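Side-chain contacts in envelope glycoprotein (Bourbon virus, PDB 5ZKX), which probably fuses the viral and host membranes during entry, as a trimeric envelope protein of the gp64 family captured here in its postfusion form: residues A[126-131]-A[136-141]; A[95-100]-A[105-110]; A[120-125]-A[431-436]; A[55-58]-A[62-65]; A[47-52]-A[79-84]. All coordinates share one frame; numbering follows the deposited sequence.

All five contacts lie toward one end of an elongated subunit, on or around the antiparallel sheet that includes strands 44-58 and 134-148. From the N terminus, contact 5 opens first and closes when helix 79-88 reaches back to strand 44-58. The far smaller hairpin turn of contact 4 falls within that loop, on the same strand. Contact 2 follows in series, bringing the 3-10 turn at 105-108 back against strand 97-98. Contact 3 spans more than 300 residues, bringing helix 422-437 back to the loop before strand 126-127, and contact 1 lies between its ends. No two contacts cross. The C108-C137 disulfide joins contacts 2 and 1, whose centres are about 8 Å apart.

Contact 1. Residues A[126-131]-A[136-141]; sequences RSNNNH and TCNLSW
The guanidinium of R126 meets N138 OD1 at its edge, while at the other end the H131 ring turns its edge to T136 OG1, 3.7 Å from H131 CD2. N130 CG lies over one face of that imidazole, towards the rim. The amides of N128 and N138 stand 75° apart, and N138 ND2 gives a short, nearly straight hydrogen bond of 2.7 Å to N128 OD1. The acceptor lies in the plane of the N138 amide, whereas the donor is tilted from the N128 carbonyl plane. N128 CG sits between its backbone N and carbonyl carbon (chi1 68°), which lets ND2 also bond N130 OD1 at 2.7 Å. R126 NE reaches N138 OD1 at 3.2 Å, a weak bond; the firmer partners of the guanidinium are V97 O, at NH2, and E96, salt-bridged to NH1. T136 CG2 packs against N128 O at 3.3 Å. One water accepts from N128 N; another touches N129 OD1, H131 N and T136 OG1. The two segments run roughly antiparallel, zipped by side chains and water. Most of these residues are buried; hydrogen bonds between the side-chain amides probably fix their rotation, and E96 probably balances much of the charge on R126.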
# COMPACT_ATOMS: atom_id res chain seq x y z
N ARG A 126 10.21 9.44 -41.50
CA ARG A 126 10.16 10.29 -42.68
C ARG A 126 10.24 9.46 -43.95
O ARG A 126 10.94 8.45 -44.00
CB ARG A 126 11.29 11.33 -42.67
CG ARG A 126 12.66 10.73 -42.63
CD ARG A 126 13.73 11.72 -43.04
NE ARG A 126 15.03 11.08 -43.07
CZ ARG A 126 15.84 10.98 -42.02
NH1 ARG A 126 15.49 11.50 -40.85
NH2 ARG A 126 17.01 10.37 -42.14
N SER A 127 9.51 9.90 -44.97
CA SER A 127 9.45 9.21 -46.25
C SER A 127 9.13 10.22 -47.34
O SER A 127 8.51 11.25 -47.09
CB SER A 127 8.39 8.10 -46.23
OG SER A 127 8.13 7.61 -47.54
N ASN A 128 9.58 9.92 -48.56
CA ASN A 128 9.25 10.74 -49.72
C ASN A 128 9.54 9.94 -50.98
O ASN A 128 10.49 9.16 -51.02
CB ASN A 128 10.04 12.06 -49.72
CG ASN A 128 11.52 11.86 -49.94
OD1 ASN A 128 12.23 11.35 -49.07
ND2 ASN A 128 12.00 12.27 -51.10
N ASN A 129 8.69 10.12 -51.99
CA ASN A 129 8.77 9.37 -53.24
C ASN A 129 8.60 10.32 -54.43
O ASN A 129 7.80 10.08 -55.34
CB ASN A 129 7.72 8.26 -53.26
CG ASN A 129 7.97 7.24 -54.34
OD1 ASN A 129 9.11 6.99 -54.72
ND2 ASN A 129 6.90 6.65 -54.84
N ASN A 130 9.34 11.42 -54.43
CA ASN A 130 9.13 12.52 -55.37
C ASN A 130 10.24 12.62 -56.42
O ASN A 130 10.51 13.71 -56.93
CB ASN A 130 9.01 13.84 -54.61
CG ASN A 130 10.27 14.19 -53.86
OD1 ASN A 130 10.95 13.32 -53.32
ND2 ASN A 130 10.61 15.48 -53.84
N HIS A 131 10.88 11.51 -56.75
CA HIS A 131 11.92 11.49 -57.78
C HIS A 131 11.49 10.49 -58.85
O HIS A 131 11.61 9.27 -58.66
CB HIS A 131 13.28 11.14 -57.19
CG HIS A 131 13.79 12.18 -56.23
ND1 HIS A 131 14.26 13.41 -56.65
CD2 HIS A 131 13.89 12.18 -54.88
CE1 HIS A 131 14.63 14.11 -55.60
NE2 HIS A 131 14.42 13.39 -54.51
N THR A 136 14.04 6.23 -53.90
CA THR A 136 14.35 7.16 -52.82
C THR A 136 14.55 6.38 -51.53
O THR A 136 13.86 5.39 -51.29
CB THR A 136 13.24 8.21 -52.63
OG1 THR A 136 12.93 8.80 -53.89
CG2 THR A 136 13.70 9.31 -51.67
N CYS A 137 15.51 6.82 -50.72
CA CYS A 137 15.83 6.13 -49.48
C CYS A 137 15.75 7.09 -48.31
O CYS A 137 16.27 8.22 -48.39
CB CYS A 137 17.23 5.49 -49.53
SG CYS A 137 17.70 4.60 -48.01
N ASN A 138 15.10 6.65 -47.24
CA ASN A 138 15.11 7.33 -45.96
C ASN A 138 15.44 6.30 -44.88
O ASN A 138 14.89 5.20 -44.88
CB ASN A 138 13.76 8.00 -45.65
CG ASN A 138 13.57 9.29 -46.40
OD1 ASN A 138 14.10 10.34 -46.03
ND2 ASN A 138 12.80 9.23 -47.48
N LEU A 139 16.33 6.68 -43.97
CA LEU A 139 16.79 5.78 -42.91
C LEU A 139 17.01 6.60 -41.65
O LEU A 139 17.78 7.57 -41.66
CB LEU A 139 18.07 5.06 -43.33
CG LEU A 139 18.55 3.88 -42.48
CD1 LEU A 139 17.57 2.73 -42.57
CD2 LEU A 139 19.94 3.44 -42.92
N SER A 140 16.35 6.21 -40.55
CA SER A 140 16.45 6.88 -39.27
C SER A 140 16.63 5.85 -38.16
O SER A 140 15.95 4.82 -38.15
CB SER A 140 15.22 7.73 -38.99
OG SER A 140 15.49 8.72 -38.01
N TRP A 141 17.54 6.13 -37.23
CA TRP A 141 17.93 5.17 -36.20
C TRP A 141 17.48 5.63 -34.82
O TRP A 141 17.31 6.83 -34.57
CB TRP A 141 19.45 4.96 -36.19
CG TRP A 141 19.96 4.22 -37.38
CD1 TRP A 141 20.21 4.73 -38.62
CD2 TRP A 141 20.28 2.83 -37.45
NE1 TRP A 141 20.67 3.75 -39.46
CE2 TRP A 141 20.72 2.57 -38.76
CE3 TRP A 141 20.24 1.78 -36.53
CZ2 TRP A 141 21.11 1.30 -39.18
CZ3 TRP A 141 20.63 0.52 -36.94
CH2 TRP A 141 21.06 0.29 -38.25
O HOH W 1 11.62 7.37 -48.62
O HOH W 2 11.23 8.36 -55.90

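Contact 2. Residues A[95-100]-A[105-110]; sequences PEVQDA and SSICFV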
# COMPACT_ATOMS: atom_id res chain seq x y z
N PRO A 95 23.90 5.07 -40.23
CA PRO A 95 23.81 6.48 -40.63
C PRO A 95 22.38 6.97 -40.80
O PRO A 95 21.45 6.22 -41.11
CB PRO A 95 24.55 6.49 -41.98
CG PRO A 95 24.23 5.15 -42.55
CD PRO A 95 24.16 4.19 -41.38
N GLU A 96 22.22 8.28 -40.61
CA GLU A 96 20.95 8.95 -40.85
C GLU A 96 20.87 9.32 -42.33
O GLU A 96 21.62 10.19 -42.80
CB GLU A 96 20.81 10.19 -39.97
CG GLU A 96 19.44 10.85 -40.02
CD GLU A 96 18.52 10.35 -38.92
OE1 GLU A 96 19.03 9.86 -37.89
OE2 GLU A 96 17.28 10.45 -39.09
N VAL A 97 19.98 8.66 -43.06
CA VAL A 97 19.84 8.84 -44.50
C VAL A 97 18.54 9.59 -44.76
O VAL A 97 17.47 9.16 -44.32
CB VAL A 97 19.84 7.50 -45.24
CG1 VAL A 97 19.52 7.73 -46.70
CG2 VAL A 97 21.18 6.79 -45.06
N GLN A 98 18.63 10.70 -45.49
CA GLN A 98 17.46 11.51 -45.80
C GLN A 98 17.51 11.97 -47.24
O GLN A 98 18.49 12.59 -47.66
CB GLN A 98 17.35 12.71 -44.87
CG GLN A 98 16.22 13.65 -45.24
CD GLN A 98 16.07 14.79 -44.27
OE1 GLN A 98 16.97 15.07 -43.48
NE2 GLN A 98 14.94 15.48 -44.34
N ASP A 99 16.45 11.67 -47.99
CA ASP A 99 16.30 12.12 -49.38
C ASP A 99 17.47 11.64 -50.24
O ASP A 99 17.99 12.38 -51.08
CB ASP A 99 16.15 13.64 -49.46
CG ASP A 99 15.46 14.08 -50.74
OD1 ASP A 99 15.11 15.27 -50.85
OD2 ASP A 99 15.27 13.23 -51.64
N ALA A 100 17.90 10.40 -50.03
CA ALA A 100 18.91 9.78 -50.87
C ALA A 100 18.20 9.09 -52.03
O ALA A 100 17.51 8.09 -51.83
CB ALA A 100 19.76 8.79 -50.08
N SER A 105 20.34 6.12 -53.25
CA SER A 105 19.29 5.28 -52.67
C SER A 105 19.76 3.86 -52.41
O SER A 105 19.10 3.13 -51.67
CB SER A 105 18.06 5.25 -53.58
OG SER A 105 18.29 4.42 -54.70
N SER A 106 20.89 3.45 -53.01
CA SER A 106 21.47 2.16 -52.69
C SER A 106 21.91 2.08 -51.24
O SER A 106 22.16 0.98 -50.73
CB SER A 106 22.67 1.87 -53.60
OG SER A 106 23.83 2.56 -53.17
N ILE A 107 22.00 3.22 -50.55
CA ILE A 107 22.33 3.26 -49.14
C ILE A 107 21.32 2.52 -48.27
O ILE A 107 21.64 2.20 -47.11
CB ILE A 107 22.43 4.73 -48.70
CG1 ILE A 107 23.16 4.93 -47.38
CG2 ILE A 107 21.05 5.31 -48.52
CD1 ILE A 107 24.56 4.39 -47.36
N CYS A 108 20.14 2.19 -48.79
CA CYS A 108 19.10 1.54 -47.99
C CYS A 108 19.43 0.10 -47.65
O CYS A 108 18.76 -0.47 -46.79
CB CYS A 108 17.75 1.61 -48.70
SG CYS A 108 16.71 3.03 -48.25
N PHE A 109 20.43 -0.51 -48.30
CA PHE A 109 20.86 -1.88 -48.00
C PHE A 109 22.38 -1.89 -48.15
O PHE A 109 22.91 -2.09 -49.25
CB PHE A 109 20.20 -2.91 -48.92
CG PHE A 109 18.72 -2.72 -49.07
CD1 PHE A 109 17.84 -3.35 -48.21
CD2 PHE A 109 18.20 -1.93 -50.08
CE1 PHE A 109 16.47 -3.19 -48.34
CE2 PHE A 109 16.83 -1.75 -50.21
CZ PHE A 109 15.96 -2.39 -49.34
N VAL A 110 23.09 -1.67 -47.04
CA VAL A 110 24.54 -1.54 -47.08
C VAL A 110 25.25 -2.46 -46.09
O VAL A 110 26.42 -2.82 -46.33
CB VAL A 110 24.94 -0.06 -46.84
CG1 VAL A 110 26.31 0.09 -46.19
CG2 VAL A 110 24.91 0.71 -48.16
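V97 and I107 meet through branches set by similar first torsions. Each has CG1 anti to the backbone N, with chi1 at 173° in V97 and -163° in I107, and in the isoleucine this places CG2 between the backbone N and the carbonyl carbon, facing strand 97-98. The valine and isoleucine lie alongside one another, pointing opposite ways. V97 CG1 comes to 3.4 Å from I107 CG2, tighter than usual for two carbons, while V97 CG2 lies 3.6 Å from I107 CG1, so both branches of the valine are engaged. A100 adds its methyl beyond the corner that the chain turns at D99: A100 CB is 4.0 Å from I107 CG2, which therefore touches V97 and A100 together. At the start of 105-110, S105 CB approaches A100 O at 3.4 Å; the hydroxyl of S105 is bonded instead to S102 O.

I107 is carried on a 3-10 turn, closed by the bond from C108 N to S105 O. C108 next to it is linked by a disulfide to C137 of strand 134-148, and V97 and I107 both also lean on C137. The wedge between strand and turn is thus apolar on both sides and depends on shape rather than on directed bonds. Van der Waals contact holds I107 against V97 and A100, while the disulfide ties the same turn covalently to the sheet.

Contact 3. Residues A[120-125]-A[431-436]; sequences AKELEK and KQALLD
This is a light contact between a loop and a helix, in which E122 and L123, leading into strand 126-127, touch A433 and L434 of the C-terminal helix 422-437. The partners are some 300 residues apart in sequence, and such a return of the C-terminal part along the subunit is what the postfusion form of a class III fusion protein would be expected to have. A trans first torsion in E122 (chi1 -168°), followed by a bend at chi2, curls the carboxylate round towards the helix. There E122 OE1 lies 3.6 Å from the methyl carbon A433 CB. The second touch is purely apolar: L123 CD2 faces L434 CD1 at 4.3 Å.

The strong partner of the carboxylate is R142 of strand 134-148, whose NE forms a salt bridge with E122 OE2. The same oxygen also takes a weak bond from L123 N, 3.2 Å to E122 OE2. On the loop itself, K121 NZ reaches the carbonyl of the next residue, E122 O, at 2.7 Å, from above the carbonyl plane, and bonds W141 O as well. Beyond the side-chain touches, L123 O is bonded to T437 OG1 at the end of the helix.

The carboxylate meets the helix through OE1, while R142 of the sheet and, weakly, L123 N hold OE2, and R142 probably balances much of the group's charge. What passes between the two segments is van der Waals contact, an oxygen on a methyl and methyl on methyl.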
# COMPACT_ATOMS: atom_id res chain seq x y z
N ALA A 120 21.79 9.55 -26.66
CA ALA A 120 20.41 9.10 -26.83
C ALA A 120 19.95 9.56 -28.21
O ALA A 120 20.32 10.64 -28.66
CB ALA A 120 19.49 9.64 -25.74
N LYS A 121 19.15 8.73 -28.87
CA LYS A 121 18.78 8.98 -30.26
C LYS A 121 17.41 8.38 -30.54
O LYS A 121 17.21 7.18 -30.37
CB LYS A 121 19.83 8.38 -31.20
CG LYS A 121 19.47 8.45 -32.68
CD LYS A 121 19.45 9.88 -33.18
CE LYS A 121 19.12 9.94 -34.65
NZ LYS A 121 17.79 9.33 -34.94
N GLU A 122 16.48 9.22 -30.97
CA GLU A 122 15.16 8.79 -31.40
C GLU A 122 15.06 8.93 -32.91
O GLU A 122 15.59 9.87 -33.50
CB GLU A 122 14.05 9.60 -30.73
CG GLU A 122 12.66 9.02 -30.92
CD GLU A 122 12.60 7.55 -30.53
OE1 GLU A 122 12.84 7.24 -29.34
OE2 GLU A 122 12.32 6.71 -31.41
N LEU A 123 14.38 7.98 -33.55
CA LEU A 123 14.27 8.00 -35.00
C LEU A 123 13.17 8.95 -35.44
O LEU A 123 12.27 9.30 -34.68
CB LEU A 123 14.02 6.59 -35.55
CG LEU A 123 12.71 5.86 -35.27
CD1 LEU A 123 11.64 6.20 -36.29
CD2 LEU A 123 12.95 4.37 -35.27
N GLU A 124 13.25 9.37 -36.70
CA GLU A 124 12.21 10.16 -37.34
C GLU A 124 11.56 9.33 -38.43
O GLU A 124 12.26 8.72 -39.26
CB GLU A 124 12.76 11.46 -37.91
CG GLU A 124 11.67 12.37 -38.48
CD GLU A 124 12.20 13.74 -38.88
OE1 GLU A 124 11.57 14.75 -38.50
OE2 GLU A 124 13.24 13.80 -39.56
N LYS A 125 10.23 9.30 -38.44
CA LYS A 125 9.47 8.50 -39.40
C LYS A 125 9.20 9.35 -40.64
O LYS A 125 8.12 9.91 -40.83
CB LYS A 125 8.18 8.00 -38.76
CG LYS A 125 7.34 7.09 -39.63
CD LYS A 125 5.91 7.06 -39.14
CE LYS A 125 5.07 6.09 -39.94
NZ LYS A 125 3.65 6.10 -39.48
N LYS A 431 9.61 2.32 -25.27
CA LYS A 431 8.51 1.87 -26.11
C LYS A 431 7.48 2.97 -26.30
O LYS A 431 6.92 3.12 -27.39
CB LYS A 431 7.86 0.63 -25.50
CG LYS A 431 8.79 -0.57 -25.40
CD LYS A 431 8.04 -1.81 -24.95
CE LYS A 431 8.96 -3.02 -24.91
NZ LYS A 431 8.33 -4.20 -24.26
N GLN A 432 7.22 3.74 -25.25
CA GLN A 432 6.28 4.85 -25.37
C GLN A 432 6.82 5.93 -26.30
O GLN A 432 6.06 6.56 -27.04
CB GLN A 432 5.98 5.44 -23.98
CG GLN A 432 4.94 6.54 -23.98
CD GLN A 432 3.61 6.09 -24.56
OE1 GLN A 432 3.06 6.74 -25.44
NE2 GLN A 432 3.09 4.98 -24.05
N ALA A 433 8.14 6.13 -26.29
CA ALA A 433 8.75 7.10 -27.20
C ALA A 433 8.62 6.65 -28.65
O ALA A 433 8.39 7.47 -29.54
CB ALA A 433 10.21 7.32 -26.83
N LEU A 434 8.75 5.34 -28.89
CA LEU A 434 8.56 4.83 -30.24
C LEU A 434 7.13 5.07 -30.72
O LEU A 434 6.91 5.46 -31.87
CB LEU A 434 8.89 3.34 -30.29
CG LEU A 434 8.70 2.66 -31.65
CD1 LEU A 434 9.69 3.22 -32.66
CD2 LEU A 434 8.86 1.15 -31.53
N LEU A 435 6.15 4.83 -29.85
CA LEU A 435 4.77 5.17 -30.19
C LEU A 435 4.64 6.66 -30.49
O LEU A 435 3.97 7.05 -31.46
CB LEU A 435 3.83 4.77 -29.06
CG LEU A 435 3.51 3.29 -28.90
CD1 LEU A 435 2.61 3.07 -27.70
CD2 LEU A 435 2.86 2.73 -30.16
N ASP A 436 5.27 7.50 -29.67
CA ASP A 436 5.12 8.95 -29.84
C ASP A 436 5.72 9.42 -31.16
O ASP A 436 5.19 10.34 -31.79
CB ASP A 436 5.76 9.68 -28.67
CG ASP A 436 4.87 9.71 -27.44
OD1 ASP A 436 3.78 9.10 -27.47
OD2 ASP A 436 5.26 10.35 -26.44

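Contact 4. Residues A[55-58]-A[62-65]; sequences YCYN and LDGN
Two carbon-to-oxygen approaches, both at one edge of the Y57 ring, dominate this contact between the end of strand 44-58 and the loop that follows it. The first involves a carboxylate: D63 OD2 comes to 3.2 Å from Y57 CE2, near the plane of the ring, with the carboxylate turned almost perpendicular to it (89°). The second involves the backbone, N65 O lying 3.5 Å from Y57 CD2 at the same edge. Y57 is placed for both by a fully trans chi1 (-179°), which extends the ring from the strand so that its edge meets the returning chain.

Apolar contact is slight and comes down to the flank of N65, whose CB is 4.2 Å from Y57 CD2.

Hydrogen bonding does not join the two segments but shapes the loop. Within 62-65, N65 N points at D63 OD1 over 3.2 Å, very straight but weak, in the manner of an Asx turn, and D63 O is bonded to T66 OG1. Thus one carboxylate oxygen weakly supports the turn while the other faces the tyrosine.

The surroundings tie this tip down further: C56 is in a disulfide with C68 on the next strand, the Y57 ring meets that of H135, and G64 O accepts a bond from N130 of a neighbouring subunit. Aromatic C-H edges carry a small positive charge, so the two oxygens probably make a mildly attractive electrostatic contact with Y57, in a place largely at the surface.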
# COMPACT_ATOMS: atom_id res chain seq x y z
N TYR A 55 12.05 2.73 -48.37
CA TYR A 55 12.61 2.56 -49.71
C TYR A 55 11.47 2.68 -50.71
O TYR A 55 10.65 1.75 -50.84
CB TYR A 55 13.32 1.22 -49.82
CG TYR A 55 14.15 1.05 -51.07
CD1 TYR A 55 15.32 1.78 -51.25
CD2 TYR A 55 13.79 0.14 -52.05
CE1 TYR A 55 16.09 1.62 -52.38
CE2 TYR A 55 14.56 -0.03 -53.19
CZ TYR A 55 15.71 0.72 -53.35
OH TYR A 55 16.48 0.56 -54.47
N CYS A 56 11.40 3.80 -51.41
CA CYS A 56 10.33 4.07 -52.35
C CYS A 56 10.85 4.11 -53.78
O CYS A 56 12.03 4.36 -54.03
CB CYS A 56 9.63 5.39 -52.00
SG CYS A 56 9.06 5.51 -50.29
N TYR A 57 9.95 3.86 -54.72
CA TYR A 57 10.22 4.01 -56.15
C TYR A 57 9.08 4.79 -56.78
O TYR A 57 7.91 4.51 -56.53
CB TYR A 57 10.38 2.65 -56.85
CG TYR A 57 10.67 2.78 -58.33
CD1 TYR A 57 11.90 3.28 -58.77
CD2 TYR A 57 9.73 2.43 -59.28
CE1 TYR A 57 12.17 3.41 -60.12
CE2 TYR A 57 10.00 2.55 -60.64
CZ TYR A 57 11.22 3.04 -61.05
OH TYR A 57 11.49 3.17 -62.39
N ASN A 58 9.43 5.77 -57.60
CA ASN A 58 8.46 6.58 -58.33
C ASN A 58 8.66 6.33 -59.82
O ASN A 58 9.56 6.91 -60.43
CB ASN A 58 8.60 8.06 -57.99
CG ASN A 58 7.58 8.92 -58.71
OD1 ASN A 58 6.64 8.40 -59.32
ND2 ASN A 58 7.77 10.23 -58.66
N LEU A 62 1.46 4.07 -63.71
CA LEU A 62 1.35 2.89 -64.56
C LEU A 62 2.26 1.76 -64.10
O LEU A 62 1.92 0.59 -64.28
CB LEU A 62 1.66 3.26 -66.02
CG LEU A 62 0.64 4.14 -66.75
CD1 LEU A 62 1.23 4.68 -68.04
CD2 LEU A 62 -0.64 3.38 -67.02
N ASP A 63 3.41 2.10 -63.52
CA ASP A 63 4.35 1.07 -63.09
C ASP A 63 3.84 0.37 -61.84
O ASP A 63 3.47 1.02 -60.86
CB ASP A 63 5.72 1.69 -62.83
CG ASP A 63 6.82 0.65 -62.75
OD1 ASP A 63 6.50 -0.55 -62.84
OD2 ASP A 63 7.99 1.03 -62.60
N GLY A 64 3.82 -0.96 -61.87
CA GLY A 64 3.42 -1.72 -60.70
C GLY A 64 4.38 -1.60 -59.54
O GLY A 64 3.98 -1.82 -58.39
N ASN A 65 5.64 -1.26 -59.81
CA ASN A 65 6.64 -1.10 -58.76
C ASN A 65 6.62 0.28 -58.12
O ASN A 65 7.48 0.57 -57.29
CB ASN A 65 8.03 -1.39 -59.32
CG ASN A 65 8.13 -2.76 -59.96
OD1 ASN A 65 7.33 -3.65 -59.66
ND2 ASN A 65 9.11 -2.94 -60.83

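Contact 5. Residues A[47-52]-A[79-84]; sequences GYRAYW and KDELKT
L82 lays its CD1 methyl against the bare backbone of G47, 3.6 Å from G47 N and 3.7 Å from G47 CA. The leucine's first torsion of -173° turns CG away from its own backbone N and swings the branch off helix 79-88 towards strand 44-58. With no side chain on G47, helix and strand approach closely here.

Two residues along the strand, R49 and E81 form the salt bridge of the contact. NH1 and NH2 each take one carboxylate oxygen: R49 NH1 reaches E81 OE2 at 2.8 Å and R49 NH2 reaches E81 OE1 at 3.2 Å. Both oxygens are met on the syn side and lie near the guanidinium plane, yet the two planes are turned 41° apart, so the pairing is twisted. A third, weak bond runs from R49 NH2 to E81 OE2. The R49 chain, extended at first, bends at chi3 (59°) to present this end.

K75 O takes R49 NE and Y92 O shares R49 NH1, while E81 N is bonded to T78 OG1 where the helix starts. R49 is buried, so the opposed charge of E81 probably offsets the cost of placing it there, and the doubled grip probably restricts how the helix can rotate against the sheet.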
# COMPACT_ATOMS: atom_id res chain seq x y z
N GLY A 47 19.95 -2.31 -23.42
CA GLY A 47 20.19 -1.52 -24.61
C GLY A 47 19.21 -1.88 -25.70
O GLY A 47 18.92 -3.06 -25.93
N TYR A 48 18.67 -0.86 -26.36
CA TYR A 48 17.79 -1.07 -27.49
C TYR A 48 18.34 -0.35 -28.72
O TYR A 48 19.10 0.61 -28.60
CB TYR A 48 16.36 -0.60 -27.19
CG TYR A 48 16.17 0.89 -27.04
CD1 TYR A 48 15.85 1.68 -28.13
CD2 TYR A 48 16.28 1.50 -25.80
CE1 TYR A 48 15.67 3.04 -27.99
CE2 TYR A 48 16.10 2.86 -25.65
CZ TYR A 48 15.79 3.62 -26.75
OH TYR A 48 15.61 4.98 -26.61
N ARG A 49 17.95 -0.84 -29.89
CA ARG A 49 18.33 -0.23 -31.15
C ARG A 49 17.37 -0.70 -32.23
O ARG A 49 17.01 -1.88 -32.27
CB ARG A 49 19.77 -0.57 -31.53
CG ARG A 49 20.17 -0.07 -32.91
CD ARG A 49 21.64 -0.30 -33.19
NE ARG A 49 22.00 -1.71 -33.12
CZ ARG A 49 23.25 -2.15 -33.00
NH1 ARG A 49 24.25 -1.27 -32.94
NH2 ARG A 49 23.50 -3.45 -32.94
N ALA A 50 16.97 0.23 -33.09
CA ALA A 50 16.14 -0.10 -34.25
C ALA A 50 16.37 0.97 -35.31
O ALA A 50 16.99 2.01 -35.05
CB ALA A 50 14.66 -0.19 -33.87
N TYR A 51 15.87 0.70 -36.51
CA TYR A 51 15.93 1.68 -37.58
C TYR A 51 14.64 1.66 -38.38
O TYR A 51 14.05 0.60 -38.62
CB TYR A 51 17.15 1.44 -38.50
CG TYR A 51 17.14 0.16 -39.31
CD1 TYR A 51 16.49 0.08 -40.53
CD2 TYR A 51 17.83 -0.97 -38.86
CE1 TYR A 51 16.50 -1.08 -41.28
CE2 TYR A 51 17.84 -2.14 -39.61
CZ TYR A 51 17.17 -2.18 -40.81
OH TYR A 51 17.18 -3.34 -41.56
N TRP A 52 14.20 2.85 -38.77
CA TRP A 52 13.08 3.01 -39.69
C TRP A 52 13.63 3.17 -41.10
O TRP A 52 14.49 4.02 -41.35
CB TRP A 52 12.25 4.23 -39.30
CG TRP A 52 11.36 4.72 -40.38
CD1 TRP A 52 11.60 5.75 -41.25
CD2 TRP A 52 10.07 4.20 -40.73
NE1 TRP A 52 10.55 5.91 -42.11
CE2 TRP A 52 9.59 4.97 -41.81
CE3 TRP A 52 9.27 3.17 -40.23
CZ2 TRP A 52 8.35 4.73 -42.40
CZ3 TRP A 52 8.05 2.93 -40.82
CH2 TRP A 52 7.60 3.71 -41.89
N LYS A 79 26.25 -9.01 -27.34
CA LYS A 79 26.72 -9.00 -25.96
C LYS A 79 27.86 -8.01 -25.77
O LYS A 79 27.82 -7.15 -24.89
CB LYS A 79 27.15 -10.41 -25.55
CG LYS A 79 27.20 -10.64 -24.05
CD LYS A 79 27.65 -12.06 -23.74
CE LYS A 79 27.65 -12.35 -22.25
NZ LYS A 79 27.92 -13.78 -21.96
N ASP A 80 28.90 -8.12 -26.62
CA ASP A 80 30.04 -7.21 -26.50
C ASP A 80 29.66 -5.78 -26.84
O ASP A 80 30.21 -4.84 -26.25
CB ASP A 80 31.18 -7.69 -27.40
CG ASP A 80 31.44 -9.18 -27.26
OD1 ASP A 80 31.29 -9.72 -26.14
OD2 ASP A 80 31.79 -9.82 -28.28
N GLU A 81 28.74 -5.59 -27.79
CA GLU A 81 28.24 -4.26 -28.09
C GLU A 81 27.58 -3.64 -26.87
O GLU A 81 27.88 -2.50 -26.49
CB GLU A 81 27.26 -4.32 -29.26
CG GLU A 81 27.83 -3.90 -30.59
CD GLU A 81 26.78 -3.86 -31.68
OE1 GLU A 81 26.16 -4.91 -31.96
OE2 GLU A 81 26.55 -2.77 -32.24
N LEU A 82 26.67 -4.38 -26.24
CA LEU A 82 25.98 -3.88 -25.06
C LEU A 82 26.95 -3.60 -23.92
O LEU A 82 26.74 -2.66 -23.14
CB LEU A 82 24.90 -4.87 -24.63
CG LEU A 82 23.96 -4.43 -23.52
CD1 LEU A 82 23.41 -3.05 -23.82
CD2 LEU A 82 22.85 -5.45 -23.36
N LYS A 83 28.02 -4.39 -23.82
CA LYS A 83 29.02 -4.16 -22.78
C LYS A 83 29.72 -2.83 -22.97
O LYS A 83 29.91 -2.07 -22.02
CB LYS A 83 30.03 -5.30 -22.76
CG LYS A 83 29.48 -6.61 -22.23
CD LYS A 83 30.43 -7.76 -22.50
CE LYS A 83 29.83 -9.07 -22.01
NZ LYS A 83 30.69 -9.71 -20.97
N THR A 84 30.14 -2.54 -24.21
CA THR A 84 30.80 -1.26 -24.46
C THR A 84 29.82 -0.10 -24.46
O THR A 84 30.23 1.04 -24.21
CB THR A 84 31.57 -1.31 -25.79
OG1 THR A 84 32.51 -0.23 -25.84
CG2 THR A 84 30.63 -1.19 -26.97